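Local coordinates for protein DNMT2 (Spodoptera frugiperda, PDB 4H0N) that probably methylates cytosine 38 in the anticodon loop of aspartate tRNA, using S-adenosyl-L-methionine as methyl donor, and also acts on cytosine in DNA, at residues I103-D107 against L131-L136; N140-F146 against N169-F175. The protein carries 3 engineered substitutions. All coordinates share one frame; numbering follows the deposited sequence.

Contact 1 of 2, residues I103-D107 against L131-L136; sequences IGILD and LFIDKL. With CA (calcium ion), chain F.
Ile103 meets helix 127-138 with both of its branches, at the point where helix 99-105 packs beside it on one side of the Rossmann-like sheet of this class I methyltransferase. Ile103 CG2, anti to the backbone N (CG1 at chi1 -63°), leans on the first side-chain carbons of Lys135, 3.7 Å from Lys135 CB, with CD2 of Leu131 a little farther off. The other branch runs toward Phe132: Ile103 CD1 lies 3.8 Å from Phe132 CB, while CG1 comes to the edge of the ring, near its plane. Leu136 CG sits over one face of the same ring, and Met117 of strand 114-119 and Cys164 of strand 161-168 also touch Phe132. The carbonyl O of Ile103 accepts a hydrogen bond from Lys135 NZ (3.1 Å), which approaches in the carbonyl plane at a C=O...N angle of 153°. Gly104 turns its own carbonyl to a calcium ion, Gly104 O to calcium 2.9 Å. Leu106 reaches back into the apolar layer, CB against Lys135 CG and CD2 3.6 Å from Leu136 CD2; Ile115 of strand 114-119 touches it too. Asp107 is the second protein ligand recorded, its OD1 2.5 Å from calcium. The lysine chain, bent at chi2 and again at chi4 (-72°), thus brings its ammonium beside the Asp107 carboxylate, where it makes a salt bridge to Asp107 OD1 whose hydrogen bond is weak. A methionine in place of Lys135 would probably leave Ile103 O without this donor and Asp107 without its lysine partner. The distance from Lys135 NZ to Asp107 OD1 is 3.3 Å, and this is the same oxygen that holds the metal.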
loop_
_atom_site.group_PDB
_atom_site.type_symbol
_atom_site.label_atom_id
_atom_site.label_comp_id
_atom_site.label_asym_id
_atom_site.label_seq_id
_atom_site.Cartn_x
_atom_site.Cartn_y
_atom_site.Cartn_z
ATOM N N ILE A 103 -18.446 -3.820 8.947
ATOM C CA ILE A 103 -19.356 -2.766 9.377
ATOM C C ILE A 103 -20.502 -3.347 10.192
ATOM O O ILE A 103 -20.914 -2.780 11.207
ATOM C CB ILE A 103 -19.935 -2.009 8.169
ATOM C CG1 ILE A 103 -18.811 -1.304 7.400
ATOM C CG2 ILE A 103 -21.000 -1.016 8.612
ATOM C CD1 ILE A 103 -19.268 -0.617 6.129
ATOM N N GLY A 104 -20.999 -4.495 9.745
ATOM C CA GLY A 104 -22.042 -5.203 10.457
ATOM C C GLY A 104 -21.619 -5.570 11.863
ATOM O O GLY A 104 -22.229 -5.111 12.817
ATOM N N ILE A 105 -20.556 -6.361 11.991
ATOM C CA ILE A 105 -20.169 -6.928 13.279
ATOM C C ILE A 105 -19.507 -5.949 14.235
ATOM O O ILE A 105 -19.002 -6.363 15.274
ATOM C CB ILE A 105 -19.202 -8.124 13.129
ATOM C CG1 ILE A 105 -17.906 -7.683 12.447
ATOM C CG2 ILE A 105 -19.866 -9.276 12.390
ATOM C CD1 ILE A 105 -16.771 -8.664 12.621
ATOM N N LEU A 106 -19.500 -4.664 13.905
ATOM C CA LEU A 106 -18.796 -3.697 14.744
ATOM C C LEU A 106 -19.417 -3.528 16.138
ATOM O O LEU A 106 -18.705 -3.427 17.138
ATOM C CB LEU A 106 -18.677 -2.346 14.035
ATOM C CG LEU A 106 -17.632 -1.397 14.628
ATOM C CD1 LEU A 106 -16.292 -2.103 14.841
ATOM C CD2 LEU A 106 -17.463 -0.189 13.723
ATOM N N ASP A 107 -20.745 -3.513 16.203
ATOM C CA ASP A 107 -21.451 -3.301 17.462
ATOM C C ASP A 107 -21.234 -4.426 18.475
ATOM O O ASP A 107 -21.603 -4.297 19.644
ATOM C CB ASP A 107 -22.948 -3.130 17.203
ATOM C CG ASP A 107 -23.554 -4.332 16.514
ATOM O OD1 ASP A 107 -22.896 -4.877 15.612
ATOM O OD2 ASP A 107 -24.678 -4.738 16.877
ATOM N N LEU A 131 -21.645 4.763 5.204
ATOM C CA LEU A 131 -22.202 3.754 6.089
ATOM C C LEU A 131 -21.209 3.430 7.182
ATOM O O LEU A 131 -21.576 3.313 8.349
ATOM C CB LEU A 131 -22.511 2.476 5.320
ATOM C CG LEU A 131 -23.354 1.477 6.109
ATOM C CD1 LEU A 131 -24.776 2.001 6.223
ATOM C CD2 LEU A 131 -23.326 0.106 5.463
ATOM N N PHE A 132 -19.950 3.279 6.790
ATOM C CA PHE A 132 -18.901 2.889 7.720
ATOM C C PHE A 132 -18.707 3.908 8.836
ATOM O O PHE A 132 -18.561 3.544 10.000
ATOM C CB PHE A 132 -17.588 2.666 6.979
ATOM C CG PHE A 132 -16.396 2.650 7.876
ATOM C CD1 PHE A 132 -16.143 1.560 8.693
ATOM C CD2 PHE A 132 -15.529 3.730 7.914
ATOM C CE1 PHE A 132 -15.044 1.546 9.529
ATOM C CE2 PHE A 132 -14.432 3.724 8.747
ATOM C CZ PHE A 132 -14.185 2.632 9.554
ATOM N N ILE A 133 -18.703 5.184 8.474
ATOM C CA ILE A 133 -18.576 6.259 9.448
ATOM C C ILE A 133 -19.794 6.268 10.358
ATOM O O ILE A 133 -19.693 6.475 11.571
ATOM C CB ILE A 133 -18.455 7.631 8.744
ATOM C CG1 ILE A 133 -17.102 7.752 8.033
ATOM C CG2 ILE A 133 -18.677 8.779 9.726
ATOM C CD1 ILE A 133 -15.903 7.365 8.889
ATOM N N ASP A 134 -20.949 6.031 9.749
ATOM C CA ASP A 134 -22.218 5.994 10.455
ATOM C C ASP A 134 -22.244 4.893 11.511
ATOM O O ASP A 134 -22.854 5.051 12.566
ATOM C CB ASP A 134 -23.347 5.768 9.460
ATOM C CG ASP A 134 -24.702 5.815 10.107
ATOM O OD1 ASP A 134 -25.305 6.910 10.112
ATOM O OD2 ASP A 134 -25.158 4.764 10.611
ATOM N N LYS A 135 -21.584 3.776 11.219
ATOM C CA LYS A 135 -21.522 2.678 12.169
ATOM C C LYS A 135 -20.570 3.017 13.309
ATOM O O LYS A 135 -20.757 2.563 14.434
ATOM C CB LYS A 135 -21.098 1.372 11.490
ATOM C CG LYS A 135 -21.376 0.131 12.331
ATOM C CD LYS A 135 -22.866 0.034 12.632
ATOM C CE LYS A 135 -23.173 -0.912 13.784
ATOM N NZ LYS A 135 -22.981 -2.342 13.432
ATOM N N LEU A 136 -19.548 3.814 13.015
ATOM C CA LEU A 136 -18.628 4.266 14.053
ATOM C C LEU A 136 -19.343 5.129 15.105
ATOM O O LEU A 136 -19.240 4.869 16.307
ATOM C CB LEU A 136 -17.450 5.036 13.449
ATOM C CG LEU A 136 -16.459 4.275 12.562
ATOM C CD1 LEU A 136 -15.335 5.199 12.110
ATOM C CD2 LEU A 136 -15.890 3.069 13.285
HETATM CA CA CA F . -24.612 -5.985 14.178
#

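Contact 2 of 2, residues N140-F146 against N169-F175; sequences NFIYQEF and NNLTWPF
Ile142 turns its side chain onto the loop 169-175, which doubles back along strand 141-148, an edge strand of the mixed Rossmann-like sheet, after leaving its antiparallel neighbour 161-168. From its CB, the branch ending in Ile142 CG2 meets Asn169 CB at 3.6 Å. The other branch starts with CG1 between the backbone N and the carbonyl carbon (chi1 49°), which directs it to the loop; Ile142 CG1 lies 4.0 Å from Trp173 CE3 and close to Asn169 CA. At the tip, Ile142 CD1 reaches the edge of the indole, near the ring plane, 3.6 Å from Trp173 CE3. The six-membered end of that indole continues along the strand to the backbone N atoms of Tyr143 and Gln144, while Phe175 CB sits over one face toward the rim and Trp173 NE1 is hydrogen-bonded to Ile330 O in the C-terminal helix 321-332. Farther along, Gln144 and Phe175 cross at about a right angle, amide and ring planes 81° apart, with Gln144 CG 3.9 Å from Phe175 CE2. The amide of Gln144 is held on both ends: OE1 accepts from Arg178 N, and NE2 donates to Glu145 O. Phe146 CZ is a looser neighbour of the Phe175 ring, whose other company includes Ile330. At the opposite end of the contact, Asn140, the C-prime residue of the Schellman motif ending helix 127-138, supplies the polar link: Asn169 N donates to Asn140 O at 3.1 Å, in the carbonyl plane, with an N-H...O angle of 155°.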
loop_
_atom_site.group_PDB
_atom_site.type_symbol
_atom_site.label_atom_id
_atom_site.label_comp_id
_atom_site.label_asym_id
_atom_site.label_seq_id
_atom_site.Cartn_x
_atom_site.Cartn_y
_atom_site.Cartn_z
ATOM N N ASN A 140 -20.165 4.568 19.396
ATOM C CA ASN A 140 -19.406 5.515 20.220
ATOM C C ASN A 140 -17.899 5.585 19.900
ATOM O O ASN A 140 -17.051 5.687 20.792
ATOM C CB ASN A 140 -19.678 5.261 21.702
ATOM C CG ASN A 140 -21.161 5.047 21.987
ATOM O OD1 ASN A 140 -21.962 5.987 21.950
ATOM N ND2 ASN A 140 -21.535 3.802 22.264
ATOM N N PHE A 141 -17.592 5.539 18.606
ATOM C CA PHE A 141 -16.244 5.745 18.116
ATOM C C PHE A 141 -16.077 7.196 17.707
ATOM O O PHE A 141 -17.020 7.809 17.182
ATOM C CB PHE A 141 -15.963 4.831 16.920
ATOM C CG PHE A 141 -15.426 3.482 17.306
ATOM C CD1 PHE A 141 -14.062 3.266 17.355
ATOM C CD2 PHE A 141 -16.278 2.430 17.627
ATOM C CE1 PHE A 141 -13.547 2.038 17.712
ATOM C CE2 PHE A 141 -15.766 1.188 17.987
ATOM C CZ PHE A 141 -14.396 0.996 18.031
ATOM N N ILE A 142 -14.895 7.753 17.970
ATOM C CA ILE A 142 -14.534 9.054 17.421
ATOM C C ILE A 142 -13.434 8.821 16.396
ATOM O O ILE A 142 -12.703 7.832 16.483
ATOM C CB ILE A 142 -14.043 10.017 18.490
ATOM C CG1 ILE A 142 -12.974 9.362 19.372
ATOM C CG2 ILE A 142 -15.212 10.487 19.342
ATOM C CD1 ILE A 142 -12.416 10.311 20.418
ATOM N N TYR A 143 -13.304 9.713 15.421
ATOM C CA TYR A 143 -12.454 9.423 14.270
ATOM C C TYR A 143 -11.865 10.645 13.576
ATOM O O TYR A 143 -12.322 11.771 13.754
ATOM C CB TYR A 143 -13.260 8.630 13.247
ATOM C CG TYR A 143 -14.450 9.397 12.718
ATOM C CD1 TYR A 143 -14.358 10.130 11.545
ATOM C CD2 TYR A 143 -15.661 9.404 13.403
ATOM C CE1 TYR A 143 -15.439 10.840 11.060
ATOM C CE2 TYR A 143 -16.750 10.110 12.923
ATOM C CZ TYR A 143 -16.632 10.825 11.752
ATOM O OH TYR A 143 -17.703 11.532 11.265
ATOM N N GLN A 144 -10.844 10.395 12.770
ATOM C CA GLN A 144 -10.363 11.370 11.815
ATOM C C GLN A 144 -10.104 10.686 10.470
ATOM O O GLN A 144 -9.484 9.619 10.416
ATOM C CB GLN A 144 -9.087 12.028 12.321
ATOM C CG GLN A 144 -8.532 13.060 11.368
ATOM C CD GLN A 144 -9.460 14.244 11.189
ATOM O OE1 GLN A 144 -9.542 15.118 12.055
ATOM N NE2 GLN A 144 -10.163 14.284 10.062
ATOM N N GLU A 145 -10.596 11.289 9.391
ATOM C CA GLU A 145 -10.294 10.816 8.045
ATOM C C GLU A 145 -9.125 11.587 7.444
ATOM O O GLU A 145 -8.998 12.793 7.642
ATOM C CB GLU A 145 -11.512 10.961 7.139
ATOM C CG GLU A 145 -12.712 10.156 7.575
ATOM C CD GLU A 145 -13.841 10.214 6.569
ATOM O OE1 GLU A 145 -14.281 11.334 6.230
ATOM O OE2 GLU A 145 -14.280 9.139 6.108
ATOM N N PHE A 146 -8.273 10.889 6.701
ATOM C CA PHE A 146 -7.141 11.527 6.040
ATOM C C PHE A 146 -7.120 11.204 4.551
ATOM O O PHE A 146 -7.685 10.206 4.110
ATOM C CB PHE A 146 -5.817 11.048 6.635
ATOM C CG PHE A 146 -5.663 11.311 8.108
ATOM C CD1 PHE A 146 -6.142 10.407 9.040
ATOM C CD2 PHE A 146 -4.992 12.436 8.560
ATOM C CE1 PHE A 146 -5.978 10.635 10.391
ATOM C CE2 PHE A 146 -4.825 12.668 9.908
ATOM C CZ PHE A 146 -5.314 11.767 10.822
ATOM N N ASN A 169 -14.553 6.726 22.339
ATOM C CA ASN A 169 -14.581 8.088 22.865
ATOM C C ASN A 169 -14.369 8.211 24.359
ATOM O O ASN A 169 -14.262 9.318 24.873
ATOM C CB ASN A 169 -15.845 8.848 22.438
ATOM C CG ASN A 169 -17.133 8.163 22.868
ATOM O OD1 ASN A 169 -17.154 7.354 23.797
ATOM N ND2 ASN A 169 -18.224 8.499 22.191
ATOM N N ASN A 170 -14.297 7.083 25.055
ATOM C CA ASN A 170 -14.090 7.109 26.501
ATOM C C ASN A 170 -12.616 7.004 26.881
ATOM O O ASN A 170 -12.263 6.930 28.058
ATOM C CB ASN A 170 -14.909 6.017 27.186
ATOM C CG ASN A 170 -14.725 4.660 26.541
ATOM O OD1 ASN A 170 -14.137 4.546 25.467
ATOM N ND2 ASN A 170 -15.240 3.623 27.190
ATOM N N LEU A 171 -11.761 7.000 25.867
ATOM C CA LEU A 171 -10.327 7.048 26.071
ATOM C C LEU A 171 -9.891 8.452 25.681
ATOM O O LEU A 171 -10.233 8.932 24.600
ATOM C CB LEU A 171 -9.638 6.006 25.191
ATOM C CG LEU A 171 -10.385 4.675 25.053
ATOM C CD1 LEU A 171 -9.740 3.781 24.002
ATOM C CD2 LEU A 171 -10.469 3.960 26.394
ATOM N N THR A 172 -9.157 9.115 26.565
ATOM C CA THR A 172 -8.770 10.504 26.349
ATOM C C THR A 172 -7.873 10.666 25.143
ATOM O O THR A 172 -6.729 10.204 25.152
ATOM C CB THR A 172 -8.015 11.059 27.550
ATOM O OG1 THR A 172 -7.010 10.114 27.953
ATOM C CG2 THR A 172 -8.975 11.320 28.698
ATOM N N TRP A 173 -8.394 11.339 24.119
ATOM C CA TRP A 173 -7.662 11.569 22.880
ATOM C C TRP A 173 -7.284 13.037 22.705
ATOM O O TRP A 173 -8.128 13.861 22.350
ATOM C CB TRP A 173 -8.493 11.115 21.686
ATOM C CG TRP A 173 -7.675 10.818 20.463
ATOM C CD1 TRP A 173 -6.328 10.586 20.411
ATOM C CD2 TRP A 173 -8.151 10.717 19.112
ATOM N NE1 TRP A 173 -5.942 10.347 19.112
ATOM C CE2 TRP A 173 -7.041 10.420 18.301
ATOM C CE3 TRP A 173 -9.411 10.851 18.517
ATOM C CZ2 TRP A 173 -7.152 10.256 16.923
ATOM C CZ3 TRP A 173 -9.519 10.684 17.150
ATOM C CH2 TRP A 173 -8.397 10.391 16.367
ATOM N N PRO A 174 -6.004 13.362 22.943
ATOM C CA PRO A 174 -5.458 14.720 22.851
ATOM C C PRO A 174 -5.564 15.297 21.445
ATOM O O PRO A 174 -5.565 16.513 21.283
ATOM C CB PRO A 174 -3.981 14.528 23.211
ATOM C CG PRO A 174 -3.932 13.244 23.965
ATOM C CD PRO A 174 -4.982 12.387 23.353
ATOM N N PHE A 175 -5.657 14.432 20.442
ATOM C CA PHE A 175 -5.673 14.879 19.053
ATOM C C PHE A 175 -6.864 15.772 18.717
ATOM O O PHE A 175 -8.009 15.378 18.913
ATOM C CB PHE A 175 -5.649 13.684 18.100
ATOM C CG PHE A 175 -5.555 14.079 16.660
ATOM C CD1 PHE A 175 -4.373 14.579 16.148
ATOM C CD2 PHE A 175 -6.651 13.975 15.824
ATOM C CE1 PHE A 175 -4.279 14.955 14.829
ATOM C CE2 PHE A 175 -6.562 14.353 14.498
ATOM C CZ PHE A 175 -5.375 14.841 14.001
#

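Coming from the N terminus through the earlier strands and helices, the chain reaches helix 99-105, enters the sheet as strand 114-119 and returns as helix 127-138, so that contact 1 closes a loop of 23 intervening residues around that strand. Only then does contact 2 open: the chain turns out of the helix into edge strand 141-148, returns as strand 161-168, and its following loop meets the strand again across 22 residues. The two loops stand in series, neither nesting nor crossing. The centres of the two contacts are about 15 Å apart, joined at the helix-to-strand turn by a probable hydrogen bond from Phe141 N to Leu136 O (2.9 Å). Together they tie paired helices, the sheet edge and the loop beyond it.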